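PDB 6RBN: Afp2 from Serratia entomophila, which probably forms, with many copies of itself, the contractile sheath around the inner tube of the anti-feeding prophage, a phage-tail-like injection system. Local coordinates for residues G156-P161 / R239-S244; V104-D109 / A170-A175; S72-H77 / I176-I181; F206-D211 / L222-T227. All blocks are in the same frame, centred on the assembly; numbering follows the deposited sequence.

Interaction 1: G156-P161 / R239-S244; sequences GAVFYP and RTLEDS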
loop_
_atom_site.group_PDB
_atom_site.type_symbol
_atom_site.label_atom_id
_atom_site.label_comp_id
_atom_site.label_asym_id
_atom_site.label_seq_id
_atom_site.Cartn_x
_atom_site.Cartn_y
_atom_site.Cartn_z
ATOM N N GLY C 156 -74.941 14.810 -51.943
ATOM C CA GLY C 156 -75.381 15.420 -53.178
ATOM C C GLY C 156 -76.174 16.688 -52.940
ATOM O O GLY C 156 -76.692 16.936 -51.850
ATOM N N ALA C 157 -76.250 17.493 -53.998
ATOM C CA ALA C 157 -77.103 18.670 -54.052
ATOM C C ALA C 157 -77.531 18.873 -55.499
ATOM O O ALA C 157 -76.921 18.328 -56.420
ATOM C CB ALA C 157 -76.392 19.903 -53.503
ATOM N N VAL C 158 -78.580 19.665 -55.704
ATOM C CA VAL C 158 -79.331 19.620 -56.953
ATOM C C VAL C 158 -79.070 20.831 -57.844
ATOM O O VAL C 158 -78.843 20.652 -59.039
ATOM C CB VAL C 158 -80.833 19.437 -56.662
ATOM C CG1 VAL C 158 -81.623 19.381 -57.948
ATOM C CG2 VAL C 158 -81.028 18.165 -55.898
ATOM N N PHE C 159 -79.110 22.060 -57.301
ATOM C CA PHE C 159 -78.777 23.293 -58.034
ATOM C C PHE C 159 -79.650 23.529 -59.265
ATOM O O PHE C 159 -79.213 23.229 -60.372
ATOM C CB PHE C 159 -77.296 23.328 -58.421
ATOM C CG PHE C 159 -76.378 23.356 -57.249
ATOM C CD1 PHE C 159 -76.163 24.530 -56.552
ATOM C CD2 PHE C 159 -75.734 22.205 -56.835
ATOM C CE1 PHE C 159 -75.321 24.556 -55.468
ATOM C CE2 PHE C 159 -74.889 22.226 -55.758
ATOM C CZ PHE C 159 -74.682 23.403 -55.069
ATOM N N TYR C 160 -80.908 23.964 -59.071
ATOM C CA TYR C 160 -81.899 23.954 -60.155
ATOM C C TYR C 160 -81.571 24.806 -61.387
ATOM O O TYR C 160 -81.429 24.213 -62.471
ATOM C CB TYR C 160 -83.283 24.289 -59.584
ATOM C CG TYR C 160 -84.293 24.759 -60.608
ATOM C CD1 TYR C 160 -84.813 23.899 -61.560
ATOM C CD2 TYR C 160 -84.747 26.069 -60.595
ATOM C CE1 TYR C 160 -85.731 24.340 -62.488
ATOM C CE2 TYR C 160 -85.671 26.514 -61.511
ATOM C CZ TYR C 160 -86.159 25.646 -62.451
ATOM O OH TYR C 160 -87.081 26.091 -63.365
ATOM N N PRO C 161 -81.473 26.147 -61.331
ATOM C CA PRO C 161 -81.661 26.932 -62.566
ATOM C C PRO C 161 -80.530 26.831 -63.581
ATOM O O PRO C 161 -79.361 27.084 -63.284
ATOM C CB PRO C 161 -81.752 28.376 -62.049
ATOM C CG PRO C 161 -81.931 28.274 -60.591
ATOM C CD PRO C 161 -81.173 27.050 -60.211
ATOM N N ARG C 239 -77.298 23.647 -48.927
ATOM C CA ARG C 239 -77.781 22.455 -48.247
ATOM C C ARG C 239 -77.639 21.214 -49.126
ATOM O O ARG C 239 -77.527 21.294 -50.349
ATOM C CB ARG C 239 -79.236 22.653 -47.831
ATOM C CG ARG C 239 -79.439 23.563 -46.646
ATOM C CD ARG C 239 -80.897 23.929 -46.531
ATOM N NE ARG C 239 -81.176 24.807 -45.401
ATOM C CZ ARG C 239 -81.778 24.424 -44.286
ATOM N NH1 ARG C 239 -82.231 23.186 -44.171
ATOM N NH2 ARG C 239 -81.979 25.292 -43.308
ATOM N N THR C 240 -77.666 20.053 -48.477
ATOM C CA THR C 240 -77.554 18.755 -49.132
ATOM C C THR C 240 -78.937 18.119 -49.255
ATOM O O THR C 240 -79.956 18.713 -48.900
ATOM C CB THR C 240 -76.609 17.823 -48.368
ATOM O OG1 THR C 240 -77.104 17.619 -47.039
ATOM C CG2 THR C 240 -75.219 18.395 -48.295
ATOM N N LEU C 241 -78.959 16.885 -49.754
ATOM C CA LEU C 241 -80.197 16.138 -49.930
ATOM C C LEU C 241 -80.715 15.515 -48.643
ATOM O O LEU C 241 -81.841 15.007 -48.635
ATOM C CB LEU C 241 -80.002 15.051 -50.984
ATOM C CG LEU C 241 -79.863 15.540 -52.420
ATOM C CD1 LEU C 241 -79.391 14.437 -53.335
ATOM C CD2 LEU C 241 -81.203 16.033 -52.872
ATOM N N GLU C 242 -79.940 15.532 -47.563
ATOM C CA GLU C 242 -80.392 15.049 -46.265
ATOM C C GLU C 242 -80.505 16.221 -45.304
ATOM O O GLU C 242 -79.520 16.920 -45.054
ATOM C CB GLU C 242 -79.445 13.995 -45.694
ATOM C CG GLU C 242 -79.896 13.490 -44.336
ATOM C CD GLU C 242 -79.010 12.402 -43.779
ATOM O OE1 GLU C 242 -78.048 12.011 -44.460
ATOM O OE2 GLU C 242 -79.272 11.942 -42.651
ATOM N N ASP C 243 -81.703 16.430 -44.766
ATOM C CA ASP C 243 -81.940 17.510 -43.813
ATOM C C ASP C 243 -81.906 16.955 -42.391
ATOM O O ASP C 243 -82.926 16.759 -41.734
ATOM C CB ASP C 243 -83.263 18.203 -44.116
ATOM C CG ASP C 243 -83.475 19.440 -43.275
ATOM O OD1 ASP C 243 -82.823 20.468 -43.553
ATOM O OD2 ASP C 243 -84.296 19.389 -42.337
ATOM N N SER C 244 -80.690 16.697 -41.926
ATOM C CA SER C 244 -80.445 16.258 -40.564
ATOM C C SER C 244 -79.598 17.298 -39.847
ATOM O O SER C 244 -79.053 18.212 -40.465
ATOM C CB SER C 244 -79.745 14.897 -40.534
ATOM O OG SER C 244 -78.455 14.984 -41.109
#

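Interaction 2: V104-D109 / A170-A175; sequences VAAGTD and AVPPSA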
loop_
_atom_site.group_PDB
_atom_site.type_symbol
_atom_site.label_atom_id
_atom_site.label_comp_id
_atom_site.label_asym_id
_atom_site.label_seq_id
_atom_site.Cartn_x
_atom_site.Cartn_y
_atom_site.Cartn_z
ATOM N N VAL C 104 -69.878 15.483 -61.281
ATOM C CA VAL C 104 -70.640 16.594 -61.828
ATOM C C VAL C 104 -71.502 16.034 -62.952
ATOM O O VAL C 104 -71.007 15.731 -64.041
ATOM C CB VAL C 104 -69.723 17.717 -62.322
ATOM C CG1 VAL C 104 -70.532 18.830 -62.925
ATOM C CG2 VAL C 104 -68.876 18.239 -61.183
ATOM N N ALA C 105 -72.797 15.883 -62.686
ATOM C CA ALA C 105 -73.752 15.424 -63.691
ATOM C C ALA C 105 -73.996 16.567 -64.664
ATOM O O ALA C 105 -74.786 17.471 -64.406
ATOM C CB ALA C 105 -75.045 14.961 -63.037
ATOM N N ALA C 106 -73.295 16.536 -65.795
ATOM C CA ALA C 106 -73.354 17.621 -66.771
ATOM C C ALA C 106 -74.515 17.364 -67.730
ATOM O O ALA C 106 -74.343 16.927 -68.870
ATOM C CB ALA C 106 -72.030 17.743 -67.511
ATOM N N GLY C 107 -75.722 17.650 -67.251
ATOM C CA GLY C 107 -76.919 17.440 -68.043
ATOM C C GLY C 107 -77.266 15.976 -68.183
ATOM O O GLY C 107 -77.560 15.501 -69.283
ATOM N N THR C 108 -77.237 15.244 -67.071
ATOM C CA THR C 108 -77.374 13.798 -67.092
ATOM C C THR C 108 -78.213 13.367 -65.896
ATOM O O THR C 108 -78.034 13.887 -64.793
ATOM C CB THR C 108 -75.997 13.124 -67.047
ATOM O OG1 THR C 108 -75.154 13.684 -68.058
ATOM C CG2 THR C 108 -76.123 11.663 -67.330
ATOM N N ASP C 109 -79.129 12.425 -66.113
ATOM C CA ASP C 109 -80.002 11.970 -65.041
ATOM C C ASP C 109 -80.346 10.497 -65.213
ATOM O O ASP C 109 -80.252 9.946 -66.313
ATOM C CB ASP C 109 -81.277 12.823 -64.966
ATOM C CG ASP C 109 -82.028 12.892 -66.289
ATOM O OD1 ASP C 109 -81.527 12.385 -67.315
ATOM O OD2 ASP C 109 -83.136 13.468 -66.301
ATOM N N ALA C 170 -76.347 26.564 -73.531
ATOM C CA ALA C 170 -76.940 26.288 -72.229
ATOM C C ALA C 170 -75.951 25.520 -71.366
ATOM O O ALA C 170 -75.582 24.389 -71.698
ATOM C CB ALA C 170 -78.238 25.496 -72.377
ATOM N N VAL C 171 -75.533 26.131 -70.266
ATOM C CA VAL C 171 -74.643 25.462 -69.314
ATOM C C VAL C 171 -75.495 24.666 -68.328
ATOM O O VAL C 171 -76.490 25.203 -67.816
ATOM C CB VAL C 171 -73.773 26.481 -68.589
ATOM C CG1 VAL C 171 -72.944 25.820 -67.508
ATOM C CG2 VAL C 171 -72.859 27.153 -69.559
ATOM N N PRO C 172 -75.174 23.398 -68.077
ATOM C CA PRO C 172 -75.835 22.659 -67.008
ATOM C C PRO C 172 -75.526 23.279 -65.658
ATOM O O PRO C 172 -74.388 23.690 -65.399
ATOM C CB PRO C 172 -75.229 21.257 -67.118
ATOM C CG PRO C 172 -74.775 21.164 -68.514
ATOM C CD PRO C 172 -74.303 22.531 -68.880
ATOM N N PRO C 173 -76.512 23.352 -64.763
ATOM C CA PRO C 173 -76.316 24.088 -63.507
ATOM C C PRO C 173 -75.449 23.364 -62.495
ATOM O O PRO C 173 -75.127 23.949 -61.455
ATOM C CB PRO C 173 -77.742 24.256 -62.995
ATOM C CG PRO C 173 -78.458 23.078 -63.535
ATOM C CD PRO C 173 -77.869 22.790 -64.868
ATOM N N SER C 174 -75.079 22.110 -62.753
ATOM C CA SER C 174 -74.044 21.463 -61.963
ATOM C C SER C 174 -72.691 22.111 -62.195
ATOM O O SER C 174 -71.881 22.205 -61.269
ATOM C CB SER C 174 -73.963 19.987 -62.320
ATOM O OG SER C 174 -75.192 19.345 -62.092
ATOM N N ALA C 175 -72.430 22.550 -63.425
ATOM C CA ALA C 175 -71.159 23.179 -63.749
ATOM C C ALA C 175 -71.064 24.589 -63.198
ATOM O O ALA C 175 -69.957 25.083 -62.962
ATOM C CB ALA C 175 -70.963 23.201 -65.258
#

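Interaction 3: S72-H77 / I176-I181; sequences SLWFMH and IAAASI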
loop_
_atom_site.group_PDB
_atom_site.type_symbol
_atom_site.label_atom_id
_atom_site.label_comp_id
_atom_site.label_asym_id
_atom_site.label_seq_id
_atom_site.Cartn_x
_atom_site.Cartn_y
_atom_site.Cartn_z
ATOM N N SER C 72 -65.999 24.329 -70.614
ATOM C CA SER C 72 -65.591 25.691 -70.938
ATOM C C SER C 72 -65.872 26.647 -69.788
ATOM O O SER C 72 -65.143 27.624 -69.607
ATOM C CB SER C 72 -66.298 26.164 -72.205
ATOM O OG SER C 72 -67.690 26.275 -71.988
ATOM N N LEU C 73 -66.909 26.370 -68.999
ATOM C CA LEU C 73 -67.186 27.134 -67.793
ATOM C C LEU C 73 -66.318 26.673 -66.630
ATOM O O LEU C 73 -66.114 27.437 -65.683
ATOM C CB LEU C 73 -68.681 27.013 -67.471
ATOM C CG LEU C 73 -69.487 27.951 -66.569
ATOM C CD1 LEU C 73 -69.365 27.624 -65.106
ATOM C CD2 LEU C 73 -69.083 29.389 -66.833
ATOM N N TRP C 74 -65.788 25.450 -66.697
ATOM C CA TRP C 74 -64.856 24.961 -65.685
ATOM C C TRP C 74 -63.500 25.639 -65.798
ATOM O O TRP C 74 -62.971 26.160 -64.810
ATOM C CB TRP C 74 -64.690 23.446 -65.809
ATOM C CG TRP C 74 -63.614 22.890 -64.928
ATOM C CD1 TRP C 74 -62.358 22.519 -65.306
ATOM C CD2 TRP C 74 -63.694 22.642 -63.524
ATOM N NE1 TRP C 74 -61.652 22.062 -64.227
ATOM C CE2 TRP C 74 -62.450 22.126 -63.119
ATOM C CE3 TRP C 74 -64.698 22.809 -62.569
ATOM C CZ2 TRP C 74 -62.183 21.779 -61.803
ATOM C CZ3 TRP C 74 -64.435 22.451 -61.272
ATOM C CH2 TRP C 74 -63.189 21.947 -60.896
ATOM N N PHE C 75 -62.909 25.627 -66.994
ATOM C CA PHE C 75 -61.533 26.076 -67.145
ATOM C C PHE C 75 -61.381 27.588 -67.117
ATOM O O PHE C 75 -60.262 28.075 -66.937
ATOM C CB PHE C 75 -60.924 25.540 -68.439
ATOM C CG PHE C 75 -60.648 24.069 -68.415
ATOM C CD1 PHE C 75 -59.610 23.566 -67.652
ATOM C CD2 PHE C 75 -61.382 23.197 -69.192
ATOM C CE1 PHE C 75 -59.345 22.218 -67.632
ATOM C CE2 PHE C 75 -61.118 21.849 -69.178
ATOM C CZ PHE C 75 -60.094 21.360 -68.402
ATOM N N MET C 76 -62.461 28.342 -67.283
ATOM C CA MET C 76 -62.362 29.793 -67.243
ATOM C C MET C 76 -62.457 30.353 -65.832
ATOM O O MET C 76 -62.488 31.575 -65.670
ATOM C CB MET C 76 -63.433 30.429 -68.131
ATOM C CG MET C 76 -64.848 30.239 -67.663
ATOM S SD MET C 76 -66.025 31.021 -68.780
ATOM C CE MET C 76 -65.716 32.749 -68.428
ATOM N N HIS C 77 -62.502 29.499 -64.815
ATOM C CA HIS C 77 -62.468 29.908 -63.419
ATOM C C HIS C 77 -61.327 29.214 -62.695
ATOM O O HIS C 77 -61.476 28.739 -61.569
ATOM C CB HIS C 77 -63.797 29.615 -62.735
ATOM C CG HIS C 77 -64.941 30.372 -63.320
ATOM N ND1 HIS C 77 -65.698 29.881 -64.361
ATOM C CD2 HIS C 77 -65.439 31.595 -63.035
ATOM C CE1 HIS C 77 -66.621 30.768 -64.684
ATOM N NE2 HIS C 77 -66.484 31.817 -63.895
ATOM N N ILE C 176 -72.202 25.255 -63.013
ATOM C CA ILE C 176 -72.207 26.547 -62.340
ATOM C C ILE C 176 -71.855 26.366 -60.872
ATOM O O ILE C 176 -71.105 27.160 -60.290
ATOM C CB ILE C 176 -73.575 27.225 -62.529
ATOM C CG1 ILE C 176 -73.850 27.443 -64.015
ATOM C CG2 ILE C 176 -73.639 28.547 -61.805
ATOM C CD1 ILE C 176 -75.266 27.848 -64.312
ATOM N N ALA C 177 -72.355 25.294 -60.259
ATOM C CA ALA C 177 -71.997 24.990 -58.882
ATOM C C ALA C 177 -70.568 24.483 -58.771
ATOM O O ALA C 177 -69.899 24.754 -57.771
ATOM C CB ALA C 177 -72.959 23.962 -58.306
ATOM N N ALA C 178 -70.083 23.756 -59.777
ATOM C CA ALA C 178 -68.731 23.217 -59.725
ATOM C C ALA C 178 -67.669 24.286 -59.917
ATOM O O ALA C 178 -66.536 24.101 -59.468
ATOM C CB ALA C 178 -68.554 22.124 -60.776
ATOM N N ALA C 179 -68.005 25.398 -60.569
ATOM C CA ALA C 179 -67.061 26.491 -60.743
ATOM C C ALA C 179 -67.036 27.447 -59.566
ATOM O O ALA C 179 -66.044 28.162 -59.392
ATOM C CB ALA C 179 -67.384 27.274 -62.013
ATOM N N SER C 180 -68.096 27.492 -58.766
ATOM C CA SER C 180 -68.044 28.240 -57.520
ATOM C C SER C 180 -67.355 27.458 -56.415
ATOM O O SER C 180 -66.889 28.064 -55.447
ATOM C CB SER C 180 -69.449 28.636 -57.075
ATOM O OG SER C 180 -70.210 27.498 -56.735
ATOM N N ILE C 181 -67.289 26.132 -56.536
ATOM C CA ILE C 181 -66.547 25.319 -55.576
ATOM C C ILE C 181 -65.045 25.523 -55.750
ATOM O O ILE C 181 -64.295 25.564 -54.766
ATOM C CB ILE C 181 -66.971 23.842 -55.715
ATOM C CG1 ILE C 181 -68.366 23.638 -55.131
ATOM C CG2 ILE C 181 -66.015 22.882 -55.049
ATOM C CD1 ILE C 181 -68.940 22.277 -55.405
#

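Interaction 4: F206-D211 / L222-T227; sequences FAVSDD and LNMIRT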
loop_
_atom_site.group_PDB
_atom_site.type_symbol
_atom_site.label_atom_id
_atom_site.label_comp_id
_atom_site.label_asym_id
_atom_site.label_seq_id
_atom_site.Cartn_x
_atom_site.Cartn_y
_atom_site.Cartn_z
ATOM N N PHE C 206 -83.641 31.624 -65.874
ATOM C CA PHE C 206 -84.881 32.063 -65.257
ATOM C C PHE C 206 -84.558 32.988 -64.095
ATOM O O PHE C 206 -83.446 32.991 -63.565
ATOM C CB PHE C 206 -85.689 30.862 -64.758
ATOM C CG PHE C 206 -86.160 29.957 -65.852
ATOM C CD1 PHE C 206 -86.443 30.447 -67.115
ATOM C CD2 PHE C 206 -86.241 28.594 -65.639
ATOM C CE1 PHE C 206 -86.853 29.603 -68.128
ATOM C CE2 PHE C 206 -86.638 27.746 -66.648
ATOM C CZ PHE C 206 -86.949 28.251 -67.893
ATOM N N ALA C 207 -85.546 33.780 -63.699
ATOM C CA ALA C 207 -85.446 34.637 -62.530
ATOM C C ALA C 207 -86.239 34.005 -61.400
ATOM O O ALA C 207 -87.408 33.649 -61.583
ATOM C CB ALA C 207 -85.959 36.045 -62.828
ATOM N N VAL C 208 -85.607 33.856 -60.243
ATOM C CA VAL C 208 -86.200 33.175 -59.101
ATOM C C VAL C 208 -86.380 34.180 -57.972
ATOM O O VAL C 208 -85.440 34.903 -57.622
ATOM C CB VAL C 208 -85.333 31.990 -58.649
ATOM C CG1 VAL C 208 -85.941 31.339 -57.442
ATOM C CG2 VAL C 208 -85.182 30.987 -59.773
ATOM N N SER C 209 -87.583 34.228 -57.410
ATOM C CA SER C 209 -87.875 35.097 -56.285
ATOM C C SER C 209 -87.566 34.386 -54.971
ATOM O O SER C 209 -87.240 33.198 -54.935
ATOM C CB SER C 209 -89.331 35.550 -56.330
ATOM O OG SER C 209 -90.204 34.450 -56.150
ATOM N N ASP C 210 -87.674 35.131 -53.869
ATOM C CA ASP C 210 -87.460 34.554 -52.549
ATOM C C ASP C 210 -88.586 33.615 -52.146
ATOM O O ASP C 210 -88.340 32.607 -51.477
ATOM C CB ASP C 210 -87.324 35.664 -51.509
ATOM C CG ASP C 210 -85.998 36.378 -51.590
ATOM O OD1 ASP C 210 -85.006 35.735 -51.978
ATOM O OD2 ASP C 210 -85.947 37.580 -51.257
ATOM N N ASP C 211 -89.823 33.925 -52.535
ATOM C CA ASP C 211 -90.958 33.112 -52.117
ATOM C C ASP C 211 -91.017 31.780 -52.849
ATOM O O ASP C 211 -91.683 30.856 -52.373
ATOM C CB ASP C 211 -92.256 33.889 -52.323
ATOM C CG ASP C 211 -92.379 35.074 -51.387
ATOM O OD1 ASP C 211 -91.804 35.018 -50.280
ATOM O OD2 ASP C 211 -93.049 36.060 -51.755
ATOM N N LEU C 222 -83.359 22.338 -53.274
ATOM C CA LEU C 222 -82.995 22.672 -54.651
ATOM C C LEU C 222 -81.777 23.563 -54.852
ATOM O O LEU C 222 -81.168 23.454 -55.917
ATOM C CB LEU C 222 -84.157 23.335 -55.407
ATOM C CG LEU C 222 -85.144 22.459 -56.159
ATOM C CD1 LEU C 222 -86.157 23.319 -56.866
ATOM C CD2 LEU C 222 -84.384 21.683 -57.184
ATOM N N ASN C 223 -81.421 24.440 -53.903
ATOM C CA ASN C 223 -80.189 25.259 -53.951
ATOM C C ASN C 223 -80.120 26.156 -55.189
ATOM O O ASN C 223 -79.325 25.926 -56.102
ATOM C CB ASN C 223 -78.929 24.393 -53.849
ATOM C CG ASN C 223 -78.704 23.855 -52.464
ATOM O OD1 ASN C 223 -78.892 24.558 -51.477
ATOM N ND2 ASN C 223 -78.289 22.601 -52.378
ATOM N N MET C 224 -80.991 27.165 -55.225
ATOM C CA MET C 224 -81.124 28.141 -56.307
ATOM C C MET C 224 -79.842 28.806 -56.799
ATOM O O MET C 224 -78.868 28.941 -56.055
ATOM C CB MET C 224 -82.075 29.245 -55.862
ATOM C CG MET C 224 -83.528 28.980 -56.120
ATOM S SD MET C 224 -84.191 27.445 -55.491
ATOM C CE MET C 224 -84.514 26.645 -57.039
ATOM N N ILE C 225 -79.853 29.221 -58.062
ATOM C CA ILE C 225 -78.794 30.014 -58.677
ATOM C C ILE C 225 -79.431 31.331 -59.086
ATOM O O ILE C 225 -80.242 31.373 -60.019
ATOM C CB ILE C 225 -78.172 29.307 -59.885
ATOM C CG1 ILE C 225 -77.514 27.998 -59.460
ATOM C CG2 ILE C 225 -77.168 30.207 -60.574
ATOM C CD1 ILE C 225 -77.071 27.148 -60.612
ATOM N N ARG C 226 -79.076 32.407 -58.394
ATOM C CA ARG C 226 -79.760 33.681 -58.538
ATOM C C ARG C 226 -78.756 34.767 -58.882
ATOM O O ARG C 226 -77.559 34.637 -58.633
ATOM C CB ARG C 226 -80.512 34.038 -57.255
ATOM C CG ARG C 226 -81.664 33.116 -56.947
ATOM C CD ARG C 226 -82.282 33.474 -55.623
ATOM N NE ARG C 226 -82.790 34.836 -55.641
ATOM C CZ ARG C 226 -83.245 35.470 -54.571
ATOM N NH1 ARG C 226 -83.265 34.857 -53.400
ATOM N NH2 ARG C 226 -83.685 36.714 -54.673
ATOM N N THR C 227 -79.250 35.861 -59.447
ATOM C CA THR C 227 -78.418 37.013 -59.757
ATOM C C THR C 227 -78.786 38.172 -58.840
ATOM O O THR C 227 -79.951 38.334 -58.462
ATOM C CB THR C 227 -78.535 37.408 -61.234
ATOM O OG1 THR C 227 -77.684 38.528 -61.502
ATOM C CG2 THR C 227 -79.969 37.728 -61.636
#

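Interaction 1: G156-P161 / R239-S244
G156 offers its carbonyl to L241, and this backbone pairing is the polar part of the contact. L241 N lies 3.1 Å from G156 O, but the N-H...O angle of 129° makes it a weak, bent hydrogen bond. The same oxygen receives a CA-H...O contact from T240 CA at 3.4 Å, so two consecutive residues of the loop converge on one carbonyl. T240 turns its own hydroxyl to another partner, W247 O.

The apolar part is carried by L241. Its CG sits 3.5 Å from G156 O, and its CD1 lies against the carbonyl carbon of G156; G156 has no side chain, and the leucine lies on its main chain. The other branch, CD2, meets V158 CG2 at 3.7 Å, the two side chains crossing at about a right angle. V158 has CG1 anti to its backbone N (chi1 -180°), which sets CG2 beside that nitrogen as the branch in contact. A157 CB approaches R239 O at 3.6 Å, an oxygen that also accepts a hydrogen bond from N223 ND2.

The contact is buried packing in the subtilisin-like part of the sheath subunit. Strand 156-157, one of the two outermost strands of the mixed sheet within this chain, is bonded through A157 to G128 and F130, next to strand 127-129, while I250 of helix 250-267 touches both A157 and T240.

Interaction 2: V104-D109 / A170-A175
The backbones come nearest at two places, V104 with S174 (CA atoms 5.9 Å apart) and G107 with P172 (5.4 Å), where the end of strand 102-105 and the turn after it meet the start of helix 173-187. This is sheet-to-helix packing in the subtilisin-like domain, and its turn is an inverse gamma turn centred on A106, whose G107 N reaches back weakly to A105 O.

On the strand side, V104 points toward the helix. Its CG1, placed anti to the backbone N (chi1 178°), lies 3.7 Å from S174 CB. V104 itself is held in the sheet by backbone bonds to L31 and A33 in strand 30-34.

P172 covers the turn. Its CB is 3.6 Å from G107 N, and its CG lies 3.9 Å from A106 C, so the proline ring rests mainly on the A106-G107 peptide link; the methyl of A106 is more remote, 4.5 Å from CG. G107 has a positive phi of 73°, a conformation that glycine adopts readily, and its N is also bonded to D131 OD2. S70 of helix 66-75 touches A106, P172 and A175, bringing a second helix against this corner.

The polar end of S174 belongs mainly to the chain after strand 127-129: F130 O is the main partner of OG, with L129 O and D131 OD1 as alternative acceptors nearby, and the single hydroxyl hydrogen can serve them only in turn or be shared. Across the contact, S174 OG stands 3.0 Å from A105 O, and S174 CB is 3.4 Å from that same carbonyl oxygen.

Interaction 3: S72-H77 / I176-I181
Two helices pack here, the C-terminal part of helix 66-75 with the residues just after it against the middle of helix 173-187, in the interior of the subunit. W74 and A179 mark the closest approach, their CA atoms 5.6 Å apart, a short separation made possible by the small A178 and A179, both of which point toward the other helix.

A179 CB is the atom on which L73 and H77 converge. L73 CD1 touches it at 3.7 Å, and the same methyl lies 4.1 Å from I176 CA, one turn earlier. H77 ND1 comes within 3.9 Å of A179 CB, approaching obliquely. This imidazole is fixed at both nitrogens: NE2 is bonded to N200 N, while ND1 donates to L73 O at 2.8 Å, with the oxygen only 8° out of the ring plane. That bond also gives L73 O a partner.

W74 reaches past A178 with the six-membered part of its indole. Having CG anti to the backbone N (chi1 172°) brings the far end of the ring close to helix 173-187, where CZ3 passes 4.2 Å from A178 CB. A178 O, itself bonded to T182 OG1, lies at the indole edge near the ring plane, 3.2 Å from W74 CZ3.

Interaction 4: F206-D211 / L222-T227
R226 reaches from strand 225-226 across to V208 and D210, joining the two-stranded antiparallel hairpin of 225-226 and 234-235 to the start of helix 210-216. The backbones are nearest at V208 and R226, with CA atoms 6.5 Å apart, and the arginine spans the rest of the way along its side chain.

From CB, the first torsion sets CG anti to the carbonyl carbon, and CG lies 4.2 Å from V208 CB. CD then passes 4.0 Å from V208 O. The chain bends at the next torsion (chi3 60°), bringing NE to 3.3 Å from that oxygen, which stands oblique to the guanidinium plane. At the tip, CZ has the backbone of S209 and D210 over one face of the group, and NH1 forms a salt bridge with D210 OD1. The modelled separation is very short, so at this resolution its exact length is doubtful. The carboxylate and guanidinium planes are 74° apart, and D210 OD2 stays 4.2 Å from R226 NH2, so the carboxylate does not meet the guanidinium as a flat two-oxygen pair. R226 also makes a cation-pi interaction with W236.

The helix start is marked by S209 at the N-cap position, and D210 follows in the first turn, where its negative charge would probably interact favourably with the helix dipole. D210 also packs on Y7 of a neighbouring subunit, which places this surface contact beside an interface of the sheath. V208, whose CB points toward segment 222-227, crosses M224 at about a right angle, its CG1 3.6 Å from M224 CG.

How the interactions relate
Following the chain from its N terminus, interaction 3 opens first at 72-77 and closes at 176-181, and the whole of interaction 2, from 104-109 to 170-175, falls within that span. Interaction 1 opens at 156-161, before either has closed, so it crosses both, and it ends at 239-244. Interaction 4 lies wholly within interaction 1 and after interactions 2 and 3. Helix 173-187 is shared by interactions 2 and 3, joining strand 102-105 to helix 66-75. P173 meets F159, Y160 and P161 of interaction 1, and I225 of interaction 4 packs on P173 and I176, bringing the 225-226 hairpin against that helix.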